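Local atomic coordinates of BREX protein BrxA (Magnetospirillum magneticum, PDB entry 3BHW), a protein that probably forms part of a type 1 BREX antiviral system, which protects the bacterium against double-stranded DNA phage by preventing phage DNA replication. Residues P6-D11 against H97-G102; A10-G15 against D152-I157; E68-E73 against S183-N188; L17-S22 against Q88-A93. All coordinates share one frame; numbering follows the deposited sequence. Where two conformers were deposited one is given.

The N-terminal segment that leads into helix 19-31 takes part in three of the four contacts, touching three different helices in turn. Interactions 1 and 2 share Ala10 and Asp11, and Ile12 joins them: its CB lies 3.6 Å from Ser98 OG and its CG2 3.8 Å from Leu100 CD2. Interaction 4 follows along the same loop, its centre about 12 Å from that of interaction 2, with Ile157 packed against both Leu17 and Phe91. Interaction 3 lies on another side of helix 83-97, its centre about 14 Å from that of interaction 4; Met70 CE comes within 3.7 Å of Ala92 O. Interactions 2 and 3 do not touch, their nearest atoms being about 10 Å apart.

Interaction 1 of 4, residues P6-D11 against H97-G102; sequences PRYKAD and HSTLLG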
loop_
_atom_site.group_PDB
_atom_site.type_symbol
_atom_site.label_atom_id
_atom_site.label_comp_id
_atom_site.label_asym_id
_atom_site.label_seq_id
_atom_site.Cartn_x
_atom_site.Cartn_y
_atom_site.Cartn_z
ATOM N N PRO A 6 11.124 0.395 -15.806
ATOM C CA PRO A 6 11.641 1.209 -14.711
ATOM C C PRO A 6 11.332 0.559 -13.384
ATOM O O PRO A 6 10.225 0.063 -13.183
ATOM C CB PRO A 6 10.855 2.519 -14.833
ATOM C CG PRO A 6 9.732 2.262 -15.835
ATOM C CD PRO A 6 9.769 0.799 -16.200
ATOM N N ARG A 7 12.300 0.571 -12.475
ATOM C CA ARG A 7 12.149 -0.147 -11.223
ATOM C C ARG A 7 11.167 0.603 -10.338
ATOM O O ARG A 7 10.258 0.015 -9.763
ATOM C CB ARG A 7 13.499 -0.271 -10.527
ATOM C CG ARG A 7 13.414 -1.067 -9.249
ATOM C CD ARG A 7 14.774 -1.328 -8.600
ATOM N NE ARG A 7 14.580 -1.907 -7.256
ATOM C CZ ARG A 7 14.281 -3.186 -7.028
ATOM N NH1 ARG A 7 14.075 -3.625 -5.785
ATOM N NH2 ARG A 7 14.178 -4.044 -8.059
ATOM N N TYR A 8 11.351 1.906 -10.239
ATOM C CA TYR A 8 10.584 2.723 -9.329
ATOM C C TYR A 8 9.635 3.575 -10.131
ATOM O O TYR A 8 10.042 4.197 -11.111
ATOM C CB TYR A 8 11.526 3.592 -8.505
ATOM C CG TYR A 8 12.425 2.753 -7.609
ATOM C CD1 TYR A 8 11.898 1.971 -6.577
ATOM C CD2 TYR A 8 13.800 2.754 -7.800
ATOM C CE1 TYR A 8 12.727 1.208 -5.747
ATOM C CE2 TYR A 8 14.639 1.995 -7.007
ATOM C CZ TYR A 8 14.102 1.203 -5.994
ATOM O OH TYR A 8 14.982 0.500 -5.220
ATOM N N LYS A 9 8.366 3.572 -9.747
ATOM C CA LYS A 9 7.388 4.417 -10.408
ATOM C C LYS A 9 6.563 5.158 -9.396
ATOM O O LYS A 9 6.548 4.789 -8.225
ATOM C CB LYS A 9 6.495 3.629 -11.356
ATOM C CG LYS A 9 6.128 2.252 -10.937
ATOM C CD LYS A 9 5.839 1.481 -12.227
ATOM C CE LYS A 9 6.156 -0.008 -12.143
ATOM N NZ LYS A 9 6.032 -0.654 -13.503
ATOM N N ALA A 10 5.881 6.204 -9.849
ATOM C CA ALA A 10 5.172 7.103 -8.980
ATOM C C ALA A 10 3.690 6.733 -8.791
ATOM O O ALA A 10 2.986 7.460 -8.101
ATOM C CB ALA A 10 5.297 8.528 -9.497
ATOM N N ASP A 11 3.228 5.616 -9.367
ATOM C CA ASP A 11 1.791 5.285 -9.305
ATOM C C ASP A 11 1.240 5.318 -7.857
ATOM O O ASP A 11 0.116 5.779 -7.622
ATOM C CB ASP A 11 1.490 3.931 -9.948
ATOM C CG ASP A 11 1.698 3.932 -11.460
ATOM O OD1 ASP A 11 1.552 4.988 -12.117
ATOM O OD2 ASP A 11 1.966 2.853 -12.011
ATOM N N HIS A 97 2.199 -4.032 -5.166
ATOM C CA HIS A 97 1.982 -3.195 -6.345
ATOM C C HIS A 97 3.110 -2.172 -6.523
ATOM O O HIS A 97 3.375 -1.684 -7.636
ATOM C CB HIS A 97 0.615 -2.496 -6.173
ATOM C CG HIS A 97 0.302 -1.502 -7.234
ATOM N ND1 HIS A 97 0.602 -0.164 -7.087
ATOM C CD2 HIS A 97 -0.336 -1.621 -8.420
ATOM C CE1 HIS A 97 0.211 0.489 -8.166
ATOM N NE2 HIS A 97 -0.353 -0.372 -8.994
ATOM N N SER A 98 3.768 -1.811 -5.430
ATOM C CA SER A 98 4.773 -0.727 -5.457
ATOM C C SER A 98 6.175 -1.045 -4.892
ATOM O O SER A 98 6.386 -1.011 -3.703
ATOM C CB SER A 98 4.235 0.533 -4.811
ATOM O OG SER A 98 5.244 1.538 -4.671
ATOM N N THR A 99 7.143 -1.313 -5.771
ATOM C CA THR A 99 8.537 -1.471 -5.341
ATOM C C THR A 99 9.048 -0.208 -4.644
ATOM O O THR A 99 9.911 -0.290 -3.793
ATOM C CB THR A 99 9.414 -1.914 -6.553
ATOM O OG1 THR A 99 8.833 -3.115 -7.106
ATOM C CG2 THR A 99 10.844 -2.202 -6.124
ATOM N N LEU A 100 8.553 0.973 -5.033
ATOM C CA LEU A 100 8.991 2.194 -4.400
ATOM C C LEU A 100 8.634 2.193 -2.898
ATOM O O LEU A 100 9.473 2.563 -2.043
ATOM C CB LEU A 100 8.415 3.429 -5.114
ATOM C CG LEU A 100 8.816 4.773 -4.535
ATOM C CD1 LEU A 100 10.207 5.120 -4.970
ATOM C CD2 LEU A 100 7.759 5.806 -5.000
ATOM N N LEU A 101 7.399 1.794 -2.581
ATOM C CA LEU A 101 6.960 1.628 -1.180
ATOM C C LEU A 101 7.708 0.479 -0.496
ATOM O O LEU A 101 8.301 0.638 0.567
ATOM C CB LEU A 101 5.459 1.399 -1.090
ATOM C CG LEU A 101 4.942 1.146 0.336
ATOM C CD1 LEU A 101 5.103 2.367 1.280
ATOM C CD2 LEU A 101 3.469 0.763 0.225
ATOM N N GLY A 102 7.691 -0.698 -1.113
ATOM C CA GLY A 102 8.338 -1.862 -0.498
ATOM C C GLY A 102 9.810 -1.629 -0.144
ATOM O O GLY A 102 10.232 -1.953 0.984
HETATM O O HOH W 1 9.379 -2.408 -10.102
HETATM O O HOH W 2 4.349 2.720 -7.383
HETATM O O HOH W 3 7.411 1.516 -7.725
#
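The Tyr8 ring turns its edge to the start of helix 99-112: Leu100 CA approaches Tyr8 CD1 at 3.6 Å, and Thr99 O lies in the ring plane beside Tyr8 CE1. Over the centre of one ring face sits Arg7 CG. Thr99 CG2 lies over one face of the Arg7 guanidinium, toward its rim, 3.5 Å from Arg7 NH1. At the guanidinium edge, in its plane, Arg7 NE donates to Tyr8 OH (3.2 Å, 162°). The His97 ring turns its edge, at CE1, to Asp11 CB (4.1 Å). Both polar ends of the Arg7-Tyr8 pair also bind Asp103, Arg7 by a salt bridge and Tyr8 by a hydrogen bond.

Ser98 is the N-cap of helix 99-112, its OG accepting from Leu101 N at 3.0 Å. No direct hydrogen bond joins loop 6-11 to this helix start; three waters make the polar link. One accepts from both Lys9 N and Leu100 N, each at 3.0 Å; another joins Lys9 O to Ser98 OG, and the third Arg7 O to Thr99 OG1. With CG anti to the backbone N (chi1 -180°), Leu100 crosses the Tyr8 side chain at about a right angle and sets CD1 3.9 Å from Tyr8 CD1 and CD2 3.6 Å from Lys9 O.

Interaction 2 of 4, residues A10-G15 against D152-I157; sequences ADIGGG and DCVYRI
This is a buried, largely apolar contact in which a short 3-10 turn in the loop that precedes helix 19-31 packs against helix 145-161. Ile12 leads it. Its CG1 branch stands anti to the backbone N (chi1 -163°), which carries CD1 out to the helix, where that single methyl meets two side chains one turn apart: Val154 CG2 at 3.7 Å and Ile157 CD1 at 3.6 Å. Val154 is crossed at about a right angle. These contacts belong to one of two conformers modelled for Ile12, and its chi2 is off a staggered value, so the place of CD1 is less certain than the rest.

Cys153 points at the loop. Its CB faces Gly13, the residue whose CA comes nearest the helix, at 5.6 Å from the CA of Cys153. Its SG faces two carbonyl oxygens of the loop, 3.4 Å from Ile12 O and 3.3 Å from Gly15 O. Gly15 O has a clear donor in Arg66. The turn is held internally by Gly13 N to Ala10 O and Gly14 N to Asp11 O. Farther out, the guanidinium of Arg156 brings its edge toward Gly15 CA, with NH1 4.4 Å away.

Around this contact, Ile12 also packs on Leu100 of helix 99-112, Val154 on Phe104 of that helix and on Trp125 of helix 122-135, and Ile157 on Phe91 of helix 83-97.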
loop_
_atom_site.group_PDB
_atom_site.type_symbol
_atom_site.label_atom_id
_atom_site.label_comp_id
_atom_site.label_asym_id
_atom_site.label_seq_id
_atom_site.Cartn_x
_atom_site.Cartn_y
_atom_site.Cartn_z
ATOM N N ALA A 10 5.881 6.204 -9.849
ATOM C CA ALA A 10 5.172 7.103 -8.980
ATOM C C ALA A 10 3.690 6.733 -8.791
ATOM O O ALA A 10 2.986 7.460 -8.101
ATOM C CB ALA A 10 5.297 8.528 -9.497
ATOM N N ASP A 11 3.228 5.616 -9.367
ATOM C CA ASP A 11 1.791 5.285 -9.305
ATOM C C ASP A 11 1.240 5.318 -7.857
ATOM O O ASP A 11 0.116 5.779 -7.622
ATOM C CB ASP A 11 1.490 3.931 -9.948
ATOM C CG ASP A 11 1.698 3.932 -11.460
ATOM O OD1 ASP A 11 1.552 4.988 -12.117
ATOM O OD2 ASP A 11 1.966 2.853 -12.011
ATOM N N ILE A 12 2.063 4.866 -6.912
ATOM C CA ILE A 12 1.690 4.799 -5.500
ATOM C C ILE A 12 1.170 6.138 -4.950
ATOM O O ILE A 12 0.337 6.157 -4.035
ATOM C CB ILE A 12 2.862 4.202 -4.670
ATOM C CG1 ILE A 12 2.413 3.715 -3.283
ATOM C CG2 ILE A 12 4.072 5.166 -4.619
ATOM C CD1 ILE A 12 2.857 4.598 -2.134
ATOM N N GLY A 13 1.624 7.245 -5.539
ATOM C CA GLY A 13 1.246 8.585 -5.101
ATOM C C GLY A 13 -0.189 8.984 -5.377
ATOM O O GLY A 13 -0.659 10.014 -4.870
ATOM N N GLY A 14 -0.878 8.192 -6.188
ATOM C CA GLY A 14 -2.277 8.492 -6.521
ATOM C C GLY A 14 -3.245 8.411 -5.350
ATOM O O GLY A 14 -4.349 9.002 -5.381
ATOM N N GLY A 15 -2.853 7.684 -4.305
ATOM C CA GLY A 15 -3.670 7.619 -3.097
ATOM C C GLY A 15 -3.168 6.648 -2.040
ATOM O O GLY A 15 -2.405 5.699 -2.340
ATOM N N ASP A 152 3.803 12.783 0.809
ATOM C CA ASP A 152 2.634 12.893 1.670
ATOM C C ASP A 152 1.866 11.571 1.699
ATOM O O ASP A 152 1.442 11.118 2.771
ATOM C CB ASP A 152 1.702 14.018 1.218
ATOM C CG ASP A 152 2.174 15.412 1.677
ATOM O OD1 ASP A 152 3.244 15.508 2.316
ATOM O OD2 ASP A 152 1.453 16.405 1.396
ATOM N N CYS A 153 1.733 10.952 0.528
ATOM C CA CYS A 153 0.979 9.709 0.425
ATOM C C CYS A 153 1.709 8.579 1.109
ATOM O O CYS A 153 1.118 7.811 1.806
ATOM C CB CYS A 153 0.689 9.359 -1.021
ATOM S SG CYS A 153 -0.252 7.849 -1.173
ATOM N N VAL A 154 3.002 8.437 0.878
ATOM C CA VAL A 154 3.761 7.403 1.579
ATOM C C VAL A 154 3.656 7.559 3.099
ATOM O O VAL A 154 3.444 6.570 3.836
ATOM C CB VAL A 154 5.195 7.368 1.081
ATOM C CG1 VAL A 154 6.037 6.496 1.977
ATOM C CG2 VAL A 154 5.201 6.790 -0.319
ATOM N N TYR A 155 3.824 8.774 3.611
ATOM C CA TYR A 155 3.732 8.925 5.065
ATOM C C TYR A 155 2.327 8.713 5.584
ATOM O O TYR A 155 2.138 8.201 6.708
ATOM C CB TYR A 155 4.267 10.288 5.488
ATOM C CG TYR A 155 5.791 10.317 5.580
ATOM C CD1 TYR A 155 6.621 10.509 4.453
ATOM C CD2 TYR A 155 6.406 10.149 6.825
ATOM C CE1 TYR A 155 8.035 10.535 4.595
ATOM C CE2 TYR A 155 7.789 10.154 6.963
ATOM C CZ TYR A 155 8.599 10.348 5.853
ATOM O OH TYR A 155 9.966 10.339 6.079
ATOM N N ARG A 156 1.309 9.070 4.792
ATOM C CA ARG A 156 -0.077 8.825 5.191
ATOM C C ARG A 156 -0.333 7.294 5.318
ATOM O O ARG A 156 -0.965 6.811 6.290
ATOM C CB ARG A 156 -1.049 9.429 4.164
ATOM C CG ARG A 156 -2.459 9.446 4.573
ATOM C CD ARG A 156 -3.254 10.542 3.835
ATOM N NE ARG A 156 -3.412 10.254 2.417
ATOM C CZ ARG A 156 -2.741 10.849 1.430
ATOM N NH1 ARG A 156 -2.972 10.475 0.187
ATOM N NH2 ARG A 156 -1.832 11.792 1.671
ATOM N N ILE A 157 0.176 6.513 4.364
ATOM C CA ILE A 157 0.079 5.055 4.426
ATOM C C ILE A 157 0.672 4.540 5.728
ATOM O O ILE A 157 0.096 3.676 6.381
ATOM C CB ILE A 157 0.814 4.412 3.228
ATOM C CG1 ILE A 157 -0.060 4.518 1.997
ATOM C CG2 ILE A 157 0.952 2.926 3.446
ATOM C CD1 ILE A 157 0.660 4.231 0.709
#

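Interaction 3 of 4, residues E68-E73 against S183-N188; sequences ETMGPE and SYLREN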
loop_
_atom_site.group_PDB
_atom_site.type_symbol
_atom_site.label_atom_id
_atom_site.label_comp_id
_atom_site.label_asym_id
_atom_site.label_seq_id
_atom_site.Cartn_x
_atom_site.Cartn_y
_atom_site.Cartn_z
ATOM N N GLU A 68 -5.715 -6.355 -7.133
ATOM C CA GLU A 68 -5.630 -7.423 -8.142
ATOM C C GLU A 68 -4.236 -8.048 -8.248
ATOM O O GLU A 68 -4.036 -9.001 -8.995
ATOM C CB GLU A 68 -6.131 -6.962 -9.503
ATOM C CG GLU A 68 -5.225 -6.023 -10.215
ATOM C CD GLU A 68 -5.520 -5.991 -11.702
ATOM O OE1 GLU A 68 -6.646 -6.396 -12.080
ATOM O OE2 GLU A 68 -4.627 -5.569 -12.470
ATOM N N THR A 69 -3.278 -7.529 -7.481
ATOM C CA THR A 69 -2.019 -8.262 -7.304
ATOM C C THR A 69 -2.209 -9.483 -6.380
ATOM O O THR A 69 -1.322 -10.341 -6.337
ATOM C CB THR A 69 -0.845 -7.377 -6.736
ATOM O OG1 THR A 69 -1.134 -6.943 -5.416
ATOM C CG2 THR A 69 -0.521 -6.148 -7.570
ATOM N N MET A 70 -3.360 -9.567 -5.695
ATOM C CA MET A 70 -3.647 -10.583 -4.667
ATOM C C MET A 70 -4.904 -11.329 -5.106
ATOM O O MET A 70 -5.489 -11.010 -6.147
ATOM C CB MET A 70 -3.893 -9.971 -3.293
ATOM C CG MET A 70 -2.698 -9.298 -2.678
ATOM S SD MET A 70 -1.179 -10.304 -2.517
ATOM C CE MET A 70 -0.308 -9.214 -1.398
ATOM N N GLY A 71 -5.324 -12.302 -4.316
ATOM C CA GLY A 71 -6.346 -13.235 -4.740
ATOM C C GLY A 71 -7.603 -13.104 -3.922
ATOM O O GLY A 71 -7.672 -12.274 -3.003
ATOM N N PRO A 72 -8.615 -13.915 -4.252
ATOM C CA PRO A 72 -9.930 -13.817 -3.586
ATOM C C PRO A 72 -9.894 -13.927 -2.062
ATOM O O PRO A 72 -10.724 -13.321 -1.400
ATOM C CB PRO A 72 -10.694 -15.003 -4.178
ATOM C CG PRO A 72 -10.117 -15.164 -5.523
ATOM C CD PRO A 72 -8.625 -14.937 -5.322
ATOM N N GLU A 73 -8.963 -14.695 -1.513
ATOM C CA GLU A 73 -8.880 -14.896 -0.085
ATOM C C GLU A 73 -8.606 -13.545 0.592
ATOM O O GLU A 73 -9.199 -13.186 1.626
ATOM C CB GLU A 73 -7.773 -15.927 0.199
ATOM C CG GLU A 73 -7.961 -17.296 -0.532
ATOM C CD GLU A 73 -7.742 -17.294 -2.074
ATOM O OE1 GLU A 73 -6.881 -16.555 -2.618
ATOM O OE2 GLU A 73 -8.449 -18.074 -2.752
ATOM N N SER A 183 -0.569 -15.411 7.208
ATOM C CA SER A 183 -0.843 -16.767 6.738
ATOM C C SER A 183 -1.151 -16.715 5.241
ATOM O O SER A 183 -0.638 -17.543 4.465
ATOM C CB SER A 183 -1.961 -17.435 7.589
ATOM O OG SER A 183 -2.303 -18.755 7.164
ATOM N N TYR A 184 -1.967 -15.747 4.830
ATOM C CA TYR A 184 -2.263 -15.588 3.414
ATOM C C TYR A 184 -0.987 -15.367 2.583
ATOM O O TYR A 184 -0.779 -16.042 1.590
ATOM C CB TYR A 184 -3.291 -14.448 3.148
ATOM C CG TYR A 184 -3.449 -14.153 1.668
ATOM C CD1 TYR A 184 -4.398 -14.830 0.881
ATOM C CD2 TYR A 184 -2.563 -13.289 1.011
ATOM C CE1 TYR A 184 -4.502 -14.616 -0.494
ATOM C CE2 TYR A 184 -2.665 -13.052 -0.380
ATOM C CZ TYR A 184 -3.640 -13.738 -1.114
ATOM O OH TYR A 184 -3.742 -13.527 -2.464
ATOM N N LEU A 185 -0.122 -14.483 3.079
ATOM C CA LEU A 185 1.135 -14.144 2.394
ATOM C C LEU A 185 2.101 -15.314 2.263
ATOM O O LEU A 185 2.688 -15.484 1.198
ATOM C CB LEU A 185 1.818 -12.950 3.057
ATOM C CG LEU A 185 1.166 -11.565 2.928
ATOM C CD1 LEU A 185 1.952 -10.602 3.811
ATOM C CD2 LEU A 185 0.998 -11.024 1.436
ATOM N N ARG A 186 2.258 -16.094 3.342
ATOM C CA ARG A 186 3.115 -17.300 3.341
ATOM C C ARG A 186 2.539 -18.297 2.354
ATOM O O ARG A 186 3.259 -18.806 1.469
ATOM C CB ARG A 186 3.266 -17.902 4.743
ATOM C CG ARG A 186 4.006 -16.955 5.694
ATOM C CD ARG A 186 4.710 -17.640 6.826
ATOM N NE ARG A 186 5.102 -16.653 7.826
ATOM C CZ ARG A 186 4.279 -16.197 8.766
ATOM N NH1 ARG A 186 3.027 -16.656 8.839
ATOM N NH2 ARG A 186 4.704 -15.290 9.632
ATOM N N GLU A 187 1.237 -18.560 2.482
ATOM C CA GLU A 187 0.581 -19.586 1.665
ATOM C C GLU A 187 0.605 -19.265 0.168
ATOM O O GLU A 187 0.566 -20.174 -0.666
ATOM C CB GLU A 187 -0.840 -19.863 2.174
ATOM C CG GLU A 187 -0.840 -20.460 3.607
ATOM C CD GLU A 187 -2.235 -20.616 4.210
ATOM O OE1 GLU A 187 -3.238 -20.545 3.450
ATOM O OE2 GLU A 187 -2.323 -20.847 5.440
ATOM N N ASN A 188 0.701 -17.968 -0.143
ATOM C CA ASN A 188 0.796 -17.480 -1.505
ATOM C C ASN A 188 2.199 -17.097 -1.924
ATOM O O ASN A 188 2.381 -16.467 -2.983
ATOM C CB ASN A 188 -0.217 -16.381 -1.738
ATOM C CG ASN A 188 -1.610 -16.926 -1.784
ATOM O OD1 ASN A 188 -2.079 -17.385 -2.839
ATOM N ND2 ASN A 188 -2.278 -16.915 -0.654
HETATM O O HOH W 4 -4.469 -15.804 -3.814
#
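The unusual feature here is a tyrosine hydroxyl that accepts a backbone N-H at a helix start: Gly71 N donates to Tyr184 OH over 2.7 Å, with a bent N-H...O angle of 139°. Gly71 is the N-cap residue of helix 72-80, and Tyr184 reaches it from the last turn of helix 179-187 because its ring leaves the backbone anti to N (chi1 172°).

The ring is gripped along its edges. Met70 SD lies 3.8 Å from Tyr184 CE2, an edge-on Met-aromatic contact, while Glu73 CB sits 3.6 Å from Tyr184 CE1. In the Glu73 conformer modelled here, one of two, the carboxylate lies nearly coplanar with the ring. Over one face, offset toward the rim, is the amide nitrogen of Asn188, whose ND2 donates to Tyr184 O at 2.8 Å. That carbonyl oxygen also accepts from Asn188 N, the two donors arriving from opposite faces of its plane. Beyond the sulfur, Met70 CE touches Leu185 CD2 at 3.6 Å, and both side chains pack on Ala92 of helix 83-97.

One water ties the polar rim together, donating to Asn188 OD1 and, in the same Glu73 conformer, to Glu73 OE1, and accepting from Tyr184 OH at 2.7 Å. The hydroxyl thus gives its proton to the water while accepting from Gly71 N, donor and acceptor at once, which should restrict its orientation.

Interaction 4 of 4, residues L17-S22 against Q88-A93; sequences LKLPES and QAVFAA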
loop_
_atom_site.group_PDB
_atom_site.type_symbol
_atom_site.label_atom_id
_atom_site.label_comp_id
_atom_site.label_asym_id
_atom_site.label_seq_id
_atom_site.Cartn_x
_atom_site.Cartn_y
_atom_site.Cartn_z
ATOM N N LEU A 17 -4.122 4.214 1.567
ATOM C CA LEU A 17 -4.785 2.912 1.548
ATOM C C LEU A 17 -6.311 3.003 1.343
ATOM O O LEU A 17 -6.883 2.213 0.606
ATOM C CB LEU A 17 -4.443 2.119 2.796
ATOM C CG LEU A 17 -2.929 1.929 2.942
ATOM C CD1 LEU A 17 -2.675 1.112 4.217
ATOM C CD2 LEU A 17 -2.276 1.252 1.763
ATOM N N LYS A 18 -6.928 3.976 1.992
ATOM C CA LYS A 18 -8.343 4.264 1.856
ATOM C C LYS A 18 -9.188 3.019 2.008
ATOM O O LYS A 18 -9.781 2.517 1.059
ATOM C CB LYS A 18 -8.588 4.908 0.511
ATOM C CG LYS A 18 -8.025 6.325 0.415
ATOM C CD LYS A 18 -8.558 7.001 -0.804
ATOM C CE LYS A 18 -8.138 8.432 -0.819
ATOM N NZ LYS A 18 -9.021 9.246 0.025
ATOM N N LEU A 19 -9.263 2.537 3.238
ATOM C CA LEU A 19 -9.956 1.270 3.503
ATOM C C LEU A 19 -11.424 1.235 3.075
ATOM O O LEU A 19 -11.844 0.256 2.397
ATOM C CB LEU A 19 -9.824 0.862 4.962
ATOM C CG LEU A 19 -10.557 -0.436 5.230
ATOM C CD1 LEU A 19 -10.006 -1.594 4.408
ATOM C CD2 LEU A 19 -10.490 -0.740 6.705
ATOM N N PRO A 20 -12.215 2.265 3.464
ATOM C CA PRO A 20 -13.619 2.159 3.090
ATOM C C PRO A 20 -13.826 1.940 1.574
ATOM O O PRO A 20 -14.615 1.067 1.133
ATOM C CB PRO A 20 -14.203 3.501 3.558
ATOM C CG PRO A 20 -13.305 3.889 4.728
ATOM C CD PRO A 20 -11.944 3.492 4.250
ATOM N N GLU A 21 -13.152 2.742 0.770
ATOM C CA GLU A 21 -13.264 2.591 -0.671
ATOM C C GLU A 21 -12.732 1.235 -1.107
ATOM O O GLU A 21 -13.272 0.601 -2.011
ATOM C CB GLU A 21 -12.466 3.649 -1.386
ATOM C CG GLU A 21 -13.121 5.021 -1.377
ATOM C CD GLU A 21 -12.700 5.865 -0.205
ATOM O OE1 GLU A 21 -12.213 5.297 0.831
ATOM O OE2 GLU A 21 -12.865 7.106 -0.318
ATOM N N SER A 22 -11.668 0.782 -0.465
ATOM C CA SER A 22 -11.040 -0.454 -0.870
ATOM C C SER A 22 -11.984 -1.631 -0.594
ATOM O O SER A 22 -11.976 -2.622 -1.321
ATOM C CB SER A 22 -9.691 -0.671 -0.146
ATOM O OG SER A 22 -8.657 0.098 -0.764
ATOM N N GLN A 88 -4.402 -3.915 6.934
ATOM C CA GLN A 88 -3.131 -4.578 6.734
ATOM C C GLN A 88 -3.088 -5.373 5.430
ATOM O O GLN A 88 -2.038 -5.523 4.822
ATOM C CB GLN A 88 -2.847 -5.483 7.946
ATOM C CG GLN A 88 -2.432 -4.643 9.170
ATOM C CD GLN A 88 -2.176 -5.466 10.422
ATOM O OE1 GLN A 88 -2.299 -6.689 10.404
ATOM N NE2 GLN A 88 -1.789 -4.794 11.500
ATOM N N ALA A 89 -4.219 -5.937 5.057
ATOM C CA ALA A 89 -4.336 -6.665 3.798
ATOM C C ALA A 89 -4.208 -5.653 2.668
ATOM O O ALA A 89 -3.489 -5.876 1.651
ATOM C CB ALA A 89 -5.682 -7.371 3.720
ATOM N N VAL A 90 -4.861 -4.497 2.839
ATOM C CA VAL A 90 -4.684 -3.462 1.815
ATOM C C VAL A 90 -3.198 -3.023 1.756
ATOM O O VAL A 90 -2.628 -2.807 0.652
ATOM C CB VAL A 90 -5.627 -2.276 2.031
ATOM C CG1 VAL A 90 -5.366 -1.273 0.908
ATOM C CG2 VAL A 90 -7.045 -2.764 1.992
ATOM N N PHE A 91 -2.563 -2.909 2.916
ATOM C CA PHE A 91 -1.135 -2.563 2.999
ATOM C C PHE A 91 -0.264 -3.547 2.227
ATOM O O PHE A 91 0.622 -3.133 1.456
ATOM C CB PHE A 91 -0.733 -2.454 4.475
ATOM C CG PHE A 91 0.692 -1.980 4.738
ATOM C CD1 PHE A 91 1.294 -0.879 4.084
ATOM C CD2 PHE A 91 1.425 -2.626 5.733
ATOM C CE1 PHE A 91 2.604 -0.501 4.466
ATOM C CE2 PHE A 91 2.691 -2.234 6.081
ATOM C CZ PHE A 91 3.290 -1.173 5.471
ATOM N N ALA A 92 -0.577 -4.825 2.297
ATOM C CA ALA A 92 0.248 -5.841 1.669
ATOM C C ALA A 92 0.074 -5.683 0.172
ATOM O O ALA A 92 1.053 -5.837 -0.561
ATOM C CB ALA A 92 -0.259 -7.221 2.082
ATOM N N ALA A 93 -1.177 -5.470 -0.255
ATOM C CA ALA A 93 -1.460 -5.244 -1.656
ATOM C C ALA A 93 -0.728 -4.015 -2.146
ATOM O O ALA A 93 -0.188 -4.008 -3.272
ATOM C CB ALA A 93 -2.966 -5.147 -1.881
#
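Val90 stands with CG1 anti to the backbone N (chi1 -179°) and CG2 anti to the carbonyl carbon, spreading its two methyls toward the start of helix 19-31. CG1 meets the Leu17 end: Leu17 O is 3.8 Å away and Leu17 CB 4.0 Å, with Ser22 OG at 3.9 Å. CG2 takes Leu19 CD1 at 4.0 Å and Ser22 CB at the same distance. Leu17, turned so that its CG lies beside its own backbone N (chi1 -57°), slides past Val90 in the opposite direction and carries CD1 to Phe91 CB at 4.1 Å, while its CD2 lies against Val90 CG1.

The contact joins the loop end and first turn of helix 19-31 to the middle of helix 83-97. Lys18 is the N-cap residue, and Glu160 of helix 145-161 accepts from the backbone nitrogens of Leu17 and Lys18. Val78 of helix 72-80 packs on both Ser22 and Val90; Ile87, a turn before Val90, packs on Leu17 and Leu19.

All five touching residues are buried, and the pairing rests on van der Waals contacts of Leu17, Leu19, Ser22 CB, Val90 and Phe91 CB, with no hydrogen bond between the two segments.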